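Local coordinates for protein CarG (Serratia, PDB 4O7J) that probably contributes to intrinsic carbapenem resistance in Serratia, and resembles lysozyme inhibitors in structure, at residues N8-L13 and K21-L26; L40-H45 and F62-Y67; G50-P55 and P124-S129. All coordinates share one frame; numbering follows the deposited sequence.

In the fold
From the N terminus, the chain first turns back on itself in interaction 1, where strands 9-13 and 22-29 form a hairpin closed by the sodium-binding loop. Strand 22-29 then pairs with strand 37-45, which carries the first half of interaction 2. Interaction 2 closes the excursion between residues 45 and 62, where strand 51-53 opens interaction 3. Interactions 2 and 3 therefore cross along the chain, whereas interaction 1 is complete before either begins. Interactions 1 and 2 lie within the first antiparallel sheet, to which strand 51-53 also belongs; interaction 3 spans almost 70 residues to join that sheet to the second, four-stranded sheet. All three also touch the second subunit.

Interaction 1. Residues N8-L13 and K21-L26. With NA (sodium ion), chain C.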
loop_
_atom_site.group_PDB
_atom_site.type_symbol
_atom_site.label_atom_id
_atom_site.label_comp_id
_atom_site.label_asym_id
_atom_site.label_seq_id
_atom_site.Cartn_x
_atom_site.Cartn_y
_atom_site.Cartn_z
ATOM N N ASN A 8 -12.340 -9.448 -4.150
ATOM C CA ASN A 8 -12.004 -8.476 -3.063
ATOM C C ASN A 8 -11.041 -9.097 -2.073
ATOM O O ASN A 8 -11.188 -10.241 -1.693
ATOM C CB ASN A 8 -13.278 -8.024 -2.338
ATOM C CG ASN A 8 -14.105 -7.014 -3.142
ATOM O OD1 ASN A 8 -15.342 -7.067 -3.156
ATOM N ND2 ASN A 8 -13.441 -6.075 -3.756
ATOM N N GLY A 9 -10.064 -8.307 -1.611
ATOM C CA GLY A 9 -9.007 -8.792 -0.726
ATOM C C GLY A 9 -7.825 -9.462 -1.396
ATOM O O GLY A 9 -7.385 -9.074 -2.496
ATOM N N VAL A 10 -7.259 -10.455 -0.682
ATOM C CA VAL A 10 -6.011 -11.109 -1.078
ATOM C C VAL A 10 -6.268 -12.126 -2.175
ATOM O O VAL A 10 -7.128 -12.972 -2.051
ATOM C CB VAL A 10 -5.293 -11.804 0.103
ATOM C CG1 VAL A 10 -6.132 -12.941 0.629
ATOM C CG2 VAL A 10 -3.986 -12.428 -0.345
ATOM N N ASN A 11 -5.516 -12.003 -3.262
ATOM C CA ASN A 11 -5.544 -12.956 -4.348
ATOM C C ASN A 11 -4.182 -13.554 -4.379
ATOM O O ASN A 11 -3.178 -12.870 -4.570
ATOM C CB ASN A 11 -5.869 -12.276 -5.698
ATOM C CG ASN A 11 -7.291 -11.716 -5.750
ATOM O OD1 ASN A 11 -8.198 -12.384 -6.230
ATOM N ND2 ASN A 11 -7.503 -10.555 -5.201
ATOM N N GLN A 12 -4.130 -14.863 -4.264
ATOM C CA GLN A 12 -2.868 -15.567 -4.244
ATOM C C GLN A 12 -2.533 -15.996 -5.714
ATOM O O GLN A 12 -3.132 -16.925 -6.266
ATOM C CB GLN A 12 -3.028 -16.736 -3.273
ATOM C CG GLN A 12 -3.819 -16.362 -1.999
ATOM C CD GLN A 12 -5.406 -16.351 -2.133
ATOM O OE1 GLN A 12 -6.029 -16.390 -3.249
ATOM N NE2 GLN A 12 -6.060 -16.285 -0.967
ATOM N N LEU A 13 -1.628 -15.248 -6.358
ATOM C CA LEU A 13 -1.301 -15.414 -7.782
ATOM C C LEU A 13 0.205 -15.363 -7.855
ATOM O O LEU A 13 0.812 -14.552 -7.139
ATOM C CB LEU A 13 -1.822 -14.221 -8.630
ATOM C CG LEU A 13 -3.300 -13.961 -8.592
ATOM C CD1 LEU A 13 -3.685 -12.660 -9.292
ATOM C CD2 LEU A 13 -4.066 -15.166 -9.143
ATOM N N LYS A 21 3.595 -18.332 -4.527
ATOM C CA LYS A 21 2.410 -17.473 -4.633
ATOM C C LYS A 21 2.715 -16.097 -4.006
ATOM O O LYS A 21 3.220 -15.993 -2.915
ATOM C CB LYS A 21 1.167 -18.089 -3.980
ATOM C CG LYS A 21 0.714 -19.388 -4.618
ATOM C CD LYS A 21 -0.059 -19.220 -5.918
ATOM C CE LYS A 21 -0.666 -20.576 -6.282
ATOM N NZ LYS A 21 -0.435 -20.896 -7.701
ATOM N N ASP A 22 2.391 -15.067 -4.753
ATOM C CA ASP A 22 2.423 -13.684 -4.317
ATOM C C ASP A 22 1.056 -13.160 -3.978
ATOM O O ASP A 22 0.052 -13.892 -4.134
ATOM C CB ASP A 22 3.010 -12.916 -5.479
ATOM C CG ASP A 22 4.226 -13.610 -6.041
ATOM O OD1 ASP A 22 5.156 -13.908 -5.263
ATOM O OD2 ASP A 22 4.265 -13.903 -7.255
ATOM N N TYR A 23 0.969 -11.907 -3.523
ATOM C CA TYR A 23 -0.345 -11.346 -3.179
ATOM C C TYR A 23 -0.653 -10.238 -4.126
ATOM O O TYR A 23 0.224 -9.337 -4.390
ATOM C CB TYR A 23 -0.378 -10.679 -1.824
ATOM C CG TYR A 23 -0.074 -11.498 -0.601
ATOM C CD1 TYR A 23 -0.308 -12.847 -0.503
ATOM C CD2 TYR A 23 0.432 -10.814 0.537
ATOM C CE1 TYR A 23 -0.040 -13.555 0.735
ATOM C CE2 TYR A 23 0.700 -11.483 1.703
ATOM C CZ TYR A 23 0.457 -12.843 1.805
ATOM O OH TYR A 23 0.756 -13.349 3.046
ATOM N N VAL A 24 -1.866 -10.271 -4.666
ATOM C CA VAL A 24 -2.460 -9.072 -5.334
ATOM C C VAL A 24 -3.650 -8.739 -4.491
ATOM O O VAL A 24 -4.619 -9.541 -4.397
ATOM C CB VAL A 24 -2.897 -9.373 -6.759
ATOM C CG1 VAL A 24 -3.450 -8.131 -7.432
ATOM C CG2 VAL A 24 -1.744 -9.972 -7.501
ATOM N N VAL A 25 -3.630 -7.575 -3.865
ATOM C CA VAL A 25 -4.679 -7.196 -2.988
ATOM C C VAL A 25 -5.541 -6.164 -3.675
ATOM O O VAL A 25 -5.072 -5.062 -4.064
ATOM C CB VAL A 25 -4.156 -6.654 -1.632
ATOM C CG1 VAL A 25 -5.329 -6.412 -0.728
ATOM C CG2 VAL A 25 -3.209 -7.664 -0.999
ATOM N N LEU A 26 -6.815 -6.509 -3.837
ATOM C CA LEU A 26 -7.804 -5.583 -4.363
ATOM C C LEU A 26 -8.576 -4.976 -3.211
ATOM O O LEU A 26 -9.232 -5.705 -2.423
ATOM C CB LEU A 26 -8.748 -6.370 -5.267
ATOM C CG LEU A 26 -9.930 -5.590 -5.846
ATOM C CD1 LEU A 26 -9.386 -4.483 -6.728
ATOM C CD2 LEU A 26 -10.938 -6.548 -6.537
HETATM NA NA NA C . 6.085 -15.456 -7.058
HETATM O O HOH W 1 7.820 -14.963 -5.756
#
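Asn-11 and Val-24 form a hydrogen-bonded pair in the antiparallel beta hairpin of strands 9-13 and 22-29, and the Asn-11 side chain adds a third bond to the two of the backbone. Its CB lies 3.3 Å from Val-24 O. CG stands beside the Asn-11 backbone N (chi1 -67°), which brings the amide round to the same Val-24 oxygen that the backbone N uses. ND2 then reaches Val-24 O at 3.2 Å, with the acceptor almost in the amide plane, while OD1 takes the N-H of Lys-7. Val-24 O thus accepts twice from one residue: Asn-11 N, at 2.9 Å, and ND2 approach from opposite faces of the carbonyl plane.

On the same face, Leu-13 CD1 meets Val-24 CG2 at 3.8 Å. On the other, Val-10 CG2 touches Tyr-23 CD1 at 3.7 Å. Gly-9 has backbone angles that suit glycine, and its N bonds to Leu-26 O at 2.8 Å.

At the turn, the Asp-22 carboxylate holds the sodium ion with both oxygens, OD1 at 2.5 Å and OD2 at 2.4 Å. Asp-14, Asn-16, Asp-18 and the carbonyl of Leu-20 share the ion, so the site staples the hairpin loop to the start of strand 22-29. Asp-14, Asn-16, Asp-18 and Asp-22 follow a DxNxDGxxD spacing, reminiscent of DxDxDG calcium-binding loops. Asp-22 OD1 also accepts from His-45 N.

Beyond the hairpin, Tyr-23 and Val-25 bond through their backbones to Phe-43 and Thr-41 of strand 37-45, while Tyr-23 OH bonds to Val-10 N of the second subunit.

Interaction 2. Residues L40-H45 and F62-Y67; sequences LTFFIH and FTWFDY
Leu-40 O is approached by three groups of the other segment: Trp-64 N bonds to it at 2.9 Å, Thr-63 CA offers a C-H contact, and Trp-64 CD1 brings the indole edge to 3.5 Å with the oxygen near the ring plane. Leu-40 N returns a bond to Trp-64 O, completing one antiparallel hydrogen-bonded pair that docks the short strand 64-65 on the edge of strand 37-45.

One residue further along, the Thr-41 and Thr-63 side chains cross obliquely and their hydroxyls, OG1 to OG1, lie 2.8 Å apart in a hydrogen bond that either could donate. In both threonines OG1 stands beside the backbone N (chi1 -49° in Thr-41, -57° in Thr-63), which turns the two oxygens toward each other on the sheet face that carries both threonines. Thr-41 CG2 rests against Phe-62 O, and packing against Ile-53 of the second subunit covers both threonines.

Leu-40, Phe-42 and Trp-64 pack on the face that meets the second sheet. The Phe-42 and Trp-64 rings meet obliquely with planes at 86°, Phe-42 CE1 coming within 3.7 Å of Trp-64 CD1. Each aromatic has a further edge-to-face partner, Trp-128 for Phe-42 and Tyr-112 for Trp-64, so the rings continue the core into the four-stranded sheet.

Past the threonines the two segments diverge, and strand 51-53 takes over the same edge of strand 37-45. At the fork a water stands in for direct pairing: it accepts from Phe-42 N at 2.8 Å and probably donates to Phe-62 O, 2.7 Å away.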
loop_
_atom_site.group_PDB
_atom_site.type_symbol
_atom_site.label_atom_id
_atom_site.label_comp_id
_atom_site.label_asym_id
_atom_site.label_seq_id
_atom_site.Cartn_x
_atom_site.Cartn_y
_atom_site.Cartn_z
ATOM N N LEU A 40 -5.080 -1.553 -6.423
ATOM C CA LEU A 40 -4.347 -2.823 -6.398
ATOM C C LEU A 40 -2.981 -2.616 -5.683
ATOM O O LEU A 40 -2.223 -1.689 -6.035
ATOM C CB LEU A 40 -4.023 -3.237 -7.816
ATOM C CG LEU A 40 -5.247 -3.463 -8.671
ATOM C CD1 LEU A 40 -4.824 -3.762 -10.110
ATOM C CD2 LEU A 40 -6.060 -4.633 -8.154
ATOM N N THR A 41 -2.660 -3.512 -4.785
ATOM C CA THR A 41 -1.372 -3.516 -4.072
ATOM C C THR A 41 -0.725 -4.913 -4.301
ATOM O O THR A 41 -1.412 -5.930 -4.194
ATOM C CB THR A 41 -1.583 -3.192 -2.566
ATOM O OG1 THR A 41 -2.413 -2.027 -2.408
ATOM C CG2 THR A 41 -0.193 -2.882 -1.895
ATOM N N PHE A 42 0.557 -4.935 -4.698
ATOM C CA PHE A 42 1.314 -6.134 -5.081
ATOM C C PHE A 42 2.395 -6.457 -4.078
ATOM O O PHE A 42 3.187 -5.632 -3.720
ATOM C CB PHE A 42 1.932 -5.987 -6.451
ATOM C CG PHE A 42 0.921 -5.797 -7.582
ATOM C CD1 PHE A 42 0.506 -4.525 -7.908
ATOM C CD2 PHE A 42 0.444 -6.870 -8.277
ATOM C CE1 PHE A 42 -0.436 -4.305 -8.872
ATOM C CE2 PHE A 42 -0.483 -6.685 -9.291
ATOM C CZ PHE A 42 -0.951 -5.401 -9.551
ATOM N N PHE A 43 2.419 -7.716 -3.643
ATOM C CA PHE A 43 3.417 -8.192 -2.732
ATOM C C PHE A 43 4.016 -9.468 -3.275
ATOM O O PHE A 43 3.303 -10.498 -3.311
ATOM C CB PHE A 43 2.836 -8.480 -1.336
ATOM C CG PHE A 43 2.161 -7.311 -0.695
ATOM C CD1 PHE A 43 0.846 -7.062 -0.929
ATOM C CD2 PHE A 43 2.817 -6.538 0.266
ATOM C CE1 PHE A 43 0.219 -6.034 -0.322
ATOM C CE2 PHE A 43 2.188 -5.461 0.860
ATOM C CZ PHE A 43 0.889 -5.183 0.540
ATOM N N ILE A 44 5.332 -9.457 -3.473
ATOM C CA ILE A 44 6.070 -10.585 -4.065
ATOM C C ILE A 44 6.682 -11.452 -2.945
ATOM O O ILE A 44 7.304 -10.931 -1.992
ATOM C CB ILE A 44 7.178 -10.132 -4.948
ATOM C CG1 ILE A 44 6.619 -9.342 -6.145
ATOM C CG2 ILE A 44 7.982 -11.347 -5.431
ATOM C CD1 ILE A 44 5.586 -10.094 -6.976
ATOM N N HIS A 45 6.407 -12.708 -3.016
ATOM C CA HIS A 45 6.831 -13.625 -1.954
ATOM C C HIS A 45 8.347 -13.905 -2.174
ATOM O O HIS A 45 8.750 -14.314 -3.259
ATOM C CB HIS A 45 5.990 -14.870 -2.093
ATOM C CG HIS A 45 6.144 -15.873 -0.990
ATOM N ND1 HIS A 45 5.260 -16.923 -0.829
ATOM C CD2 HIS A 45 7.050 -15.996 0.008
ATOM C CE1 HIS A 45 5.606 -17.638 0.229
ATOM N NE2 HIS A 45 6.699 -17.109 0.744
ATOM N N PHE A 62 2.588 3.046 -3.318
ATOM C CA PHE A 62 2.692 1.603 -3.409
ATOM C C PHE A 62 1.355 0.891 -3.685
ATOM O O PHE A 62 1.340 -0.331 -3.724
ATOM C CB PHE A 62 3.322 1.015 -2.125
ATOM C CG PHE A 62 4.820 1.295 -2.050
ATOM C CD1 PHE A 62 5.258 2.547 -1.697
ATOM C CD2 PHE A 62 5.713 0.357 -2.425
ATOM C CE1 PHE A 62 6.615 2.823 -1.595
ATOM C CE2 PHE A 62 7.081 0.618 -2.373
ATOM C CZ PHE A 62 7.519 1.862 -1.988
ATOM N N THR A 63 0.295 1.676 -3.814
ATOM C CA THR A 63 -1.011 1.164 -4.335
ATOM C C THR A 63 -1.379 1.892 -5.632
ATOM O O THR A 63 -1.348 3.137 -5.683
ATOM C CB THR A 63 -2.068 1.325 -3.223
ATOM O OG1 THR A 63 -1.613 0.622 -2.086
ATOM C CG2 THR A 63 -3.409 0.838 -3.639
ATOM N N TRP A 64 -1.799 1.117 -6.637
ATOM C CA TRP A 64 -2.308 1.593 -7.890
ATOM C C TRP A 64 -3.803 1.883 -7.799
ATOM O O TRP A 64 -4.595 0.968 -7.671
ATOM C CB TRP A 64 -2.084 0.574 -9.035
ATOM C CG TRP A 64 -0.676 0.190 -9.284
ATOM C CD1 TRP A 64 0.081 -0.642 -8.518
ATOM C CD2 TRP A 64 0.139 0.568 -10.390
ATOM N NE1 TRP A 64 1.330 -0.759 -9.027
ATOM C CE2 TRP A 64 1.420 0.002 -10.171
ATOM C CE3 TRP A 64 -0.080 1.357 -11.553
ATOM C CZ2 TRP A 64 2.451 0.083 -11.125
ATOM C CZ3 TRP A 64 1.003 1.539 -12.437
ATOM C CH2 TRP A 64 2.237 0.888 -12.236
ATOM N N PHE A 65 -4.181 3.168 -7.871
ATOM C CA PHE A 65 -5.548 3.555 -7.720
ATOM C C PHE A 65 -6.165 3.972 -9.056
ATOM O O PHE A 65 -5.487 4.589 -9.932
ATOM C CB PHE A 65 -5.671 4.725 -6.730
ATOM C CG PHE A 65 -5.538 4.337 -5.290
ATOM C CD1 PHE A 65 -6.537 3.684 -4.622
ATOM C CD2 PHE A 65 -4.391 4.677 -4.612
ATOM C CE1 PHE A 65 -6.436 3.390 -3.291
ATOM C CE2 PHE A 65 -4.246 4.337 -3.267
ATOM C CZ PHE A 65 -5.277 3.712 -2.620
ATOM N N ASP A 66 -7.435 3.710 -9.174
ATOM C CA ASP A 66 -8.245 4.347 -10.198
ATOM C C ASP A 66 -8.535 5.796 -9.809
ATOM O O ASP A 66 -8.350 6.176 -8.629
ATOM C CB ASP A 66 -9.473 3.510 -10.570
ATOM C CG ASP A 66 -10.648 3.688 -9.615
ATOM O OD1 ASP A 66 -10.827 4.754 -8.989
ATOM O OD2 ASP A 66 -11.396 2.694 -9.458
ATOM N N TYR A 67 -8.863 6.630 -10.763
ATOM C CA TYR A 67 -9.046 8.020 -10.481
ATOM C C TYR A 67 -10.223 8.552 -11.221
ATOM O O TYR A 67 -10.428 8.203 -12.335
ATOM C CB TYR A 67 -7.805 8.805 -10.841
ATOM C CG TYR A 67 -6.613 8.550 -9.930
ATOM C CD1 TYR A 67 -6.531 9.109 -8.664
ATOM C CD2 TYR A 67 -5.576 7.767 -10.330
ATOM C CE1 TYR A 67 -5.432 8.885 -7.854
ATOM C CE2 TYR A 67 -4.496 7.527 -9.538
ATOM C CZ TYR A 67 -4.417 8.097 -8.308
ATOM O OH TYR A 67 -3.322 7.841 -7.555
HETATM O O HOH W 2 2.042 -2.553 -5.151
#

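Interaction 3. Residues G50-P55 and P124-S129; sequences GYSIMP and PLYEWS
Met-54 lays its terminal methyl over one face of the Trp-128 indole, a CH-pi contact with CE 3.6 Å from the centroid of the five-membered ring and 20° off its normal. The Met-54 chain is extended from CA to SD, then bends at its last torsion (chi3 71°), which brings CE over the ring. The same methyl also touches the Glu-127 carbonyl carbon, C, at 3.4 Å. SD itself approaches the indole ring obliquely, making this a Met-aromatic contact as well, with NE1 of Trp-128 3.8 Å from SD. CG of Met-54 meets CB of Tyr-126, the two side chains crossing at about a right angle.

Around this centre the fit is completed by smaller contacts. Ser-52 OG sits at the edge of the Tyr-126 ring, 3.4 Å from CD2, while its hydrogen bond goes to Asp-30 of the second subunit. Leu-125 CG lies over the centre of one face of the same tyrosine ring. Pro-55 CD packs 3.4 Å from Tyr-126 O, and Pro-55 CG touches Pro-124 CB at 3.9 Å. The two backbones make no direct hydrogen bond; instead a water donates to Pro-55 O at 2.6 Å and accepts from Trp-128 N at 2.9 Å.

A second shell sets these groups in place. Phe-42 holds the backbone of Met-54 by a hydrogen bond, while Thr-57 OG1 bonds to Trp-128 O. Phe-114 and Ile-44 pack on the Met-54 side chain.

The contact thus joins two sheets without continuing either: strand 51-53 pairs with strand 37-45 in the first, while strand 126-135, hydrogen-bonded to strand 107-116, is one of the two outer strands of the second sheet within this chain.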
loop_
_atom_site.group_PDB
_atom_site.type_symbol
_atom_site.label_atom_id
_atom_site.label_comp_id
_atom_site.label_asym_id
_atom_site.label_seq_id
_atom_site.Cartn_x
_atom_site.Cartn_y
_atom_site.Cartn_z
ATOM N N GLY A 50 9.789 -13.563 3.496
ATOM C CA GLY A 50 9.389 -12.175 3.549
ATOM C C GLY A 50 8.515 -11.885 2.335
ATOM O O GLY A 50 8.552 -12.624 1.355
ATOM N N TYR A 51 7.732 -10.820 2.414
ATOM C CA TYR A 51 7.033 -10.290 1.248
ATOM C C TYR A 51 7.601 -8.943 0.872
ATOM O O TYR A 51 7.942 -8.126 1.744
ATOM C CB TYR A 51 5.507 -10.186 1.504
ATOM C CG TYR A 51 4.864 -11.498 1.496
ATOM C CD1 TYR A 51 4.919 -12.319 2.608
ATOM C CD2 TYR A 51 4.241 -11.991 0.351
ATOM C CE1 TYR A 51 4.364 -13.585 2.593
ATOM C CE2 TYR A 51 3.693 -13.263 0.326
ATOM C CZ TYR A 51 3.737 -14.033 1.467
ATOM O OH TYR A 51 3.177 -15.298 1.449
ATOM N N SER A 52 7.732 -8.698 -0.426
ATOM C CA SER A 52 8.320 -7.490 -0.929
ATOM C C SER A 52 7.215 -6.642 -1.624
ATOM O O SER A 52 6.601 -7.077 -2.637
ATOM C CB SER A 52 9.395 -7.910 -1.890
ATOM O OG SER A 52 10.237 -6.850 -2.331
ATOM N N ILE A 53 6.934 -5.473 -1.111
ATOM C CA ILE A 53 5.872 -4.634 -1.661
ATOM C C ILE A 53 6.401 -3.921 -2.910
ATOM O O ILE A 53 7.455 -3.295 -2.889
ATOM C CB ILE A 53 5.263 -3.696 -0.575
ATOM C CG1 ILE A 53 4.032 -2.937 -1.139
ATOM C CG2 ILE A 53 6.283 -2.685 -0.051
ATOM C CD1 ILE A 53 3.290 -2.065 -0.128
ATOM N N MET A 54 5.702 -4.049 -4.027
ATOM C CA MET A 54 6.082 -3.437 -5.244
ATOM C C MET A 54 5.658 -1.943 -5.290
ATOM O O MET A 54 4.548 -1.608 -4.948
ATOM C CB MET A 54 5.474 -4.176 -6.456
ATOM C CG MET A 54 5.939 -5.593 -6.591
ATOM S SD MET A 54 5.204 -6.370 -8.048
ATOM C CE MET A 54 6.099 -5.511 -9.345
ATOM N N PRO A 55 6.595 -1.040 -5.700
ATOM C CA PRO A 55 6.236 0.350 -5.970
ATOM C C PRO A 55 5.326 0.548 -7.183
ATOM O O PRO A 55 5.222 -0.345 -8.085
ATOM C CB PRO A 55 7.622 1.042 -6.171
ATOM C CG PRO A 55 8.492 -0.028 -6.722
ATOM C CD PRO A 55 7.995 -1.332 -6.081
ATOM N N PRO A 124 14.420 -0.581 -7.424
ATOM C CA PRO A 124 13.519 -1.604 -6.832
ATOM C C PRO A 124 13.856 -2.991 -7.352
ATOM O O PRO A 124 14.044 -3.184 -8.556
ATOM C CB PRO A 124 12.138 -1.171 -7.302
ATOM C CG PRO A 124 12.296 0.282 -7.648
ATOM C CD PRO A 124 13.681 0.448 -8.173
ATOM N N LEU A 125 13.963 -3.941 -6.417
ATOM C CA LEU A 125 14.230 -5.306 -6.737
ATOM C C LEU A 125 13.127 -5.864 -7.647
ATOM O O LEU A 125 13.416 -6.545 -8.670
ATOM C CB LEU A 125 14.267 -6.127 -5.471
ATOM C CG LEU A 125 14.437 -7.619 -5.651
ATOM C CD1 LEU A 125 15.671 -7.904 -6.484
ATOM C CD2 LEU A 125 14.495 -8.259 -4.287
ATOM N N TYR A 126 11.875 -5.547 -7.285
ATOM C CA TYR A 126 10.688 -5.991 -8.066
ATOM C C TYR A 126 9.865 -4.796 -8.466
ATOM O O TYR A 126 9.443 -3.980 -7.602
ATOM C CB TYR A 126 9.797 -6.916 -7.248
ATOM C CG TYR A 126 10.494 -8.129 -6.698
ATOM C CD1 TYR A 126 11.054 -9.097 -7.526
ATOM C CD2 TYR A 126 10.589 -8.309 -5.355
ATOM C CE1 TYR A 126 11.660 -10.227 -7.009
ATOM C CE2 TYR A 126 11.259 -9.381 -4.833
ATOM C CZ TYR A 126 11.786 -10.345 -5.666
ATOM O OH TYR A 126 12.382 -11.441 -5.133
ATOM N N GLU A 127 9.647 -4.638 -9.780
ATOM C CA GLU A 127 8.849 -3.511 -10.293
ATOM C C GLU A 127 8.033 -3.879 -11.545
ATOM O O GLU A 127 8.301 -4.868 -12.196
ATOM C CB GLU A 127 9.727 -2.275 -10.596
ATOM C CG GLU A 127 10.487 -2.495 -11.871
ATOM C CD GLU A 127 11.641 -1.515 -12.140
ATOM O OE1 GLU A 127 11.913 -0.604 -11.315
ATOM O OE2 GLU A 127 12.277 -1.733 -13.207
ATOM N N TRP A 128 7.044 -3.045 -11.842
ATOM C CA TRP A 128 6.304 -3.079 -13.085
ATOM C C TRP A 128 7.040 -2.119 -14.046
ATOM O O TRP A 128 7.190 -0.902 -13.797
ATOM C CB TRP A 128 4.905 -2.620 -12.860
ATOM C CG TRP A 128 4.075 -3.604 -12.143
ATOM C CD1 TRP A 128 3.662 -3.513 -10.886
ATOM C CD2 TRP A 128 3.592 -4.859 -12.658
ATOM N NE1 TRP A 128 2.927 -4.595 -10.559
ATOM C CE2 TRP A 128 2.872 -5.464 -11.610
ATOM C CE3 TRP A 128 3.740 -5.550 -13.866
ATOM C CZ2 TRP A 128 2.234 -6.661 -11.755
ATOM C CZ3 TRP A 128 3.130 -6.766 -14.032
ATOM C CH2 TRP A 128 2.376 -7.345 -12.961
ATOM N N SER A 129 7.575 -2.698 -15.121
ATOM C CA SER A 129 8.383 -1.970 -16.034
ATOM C C SER A 129 7.626 -1.754 -17.307
ATOM O O SER A 129 7.121 -2.697 -17.904
ATOM C CB SER A 129 9.677 -2.761 -16.347
ATOM O OG SER A 129 10.443 -2.143 -17.368
HETATM O O HOH W 3 6.682 -0.704 -10.151
#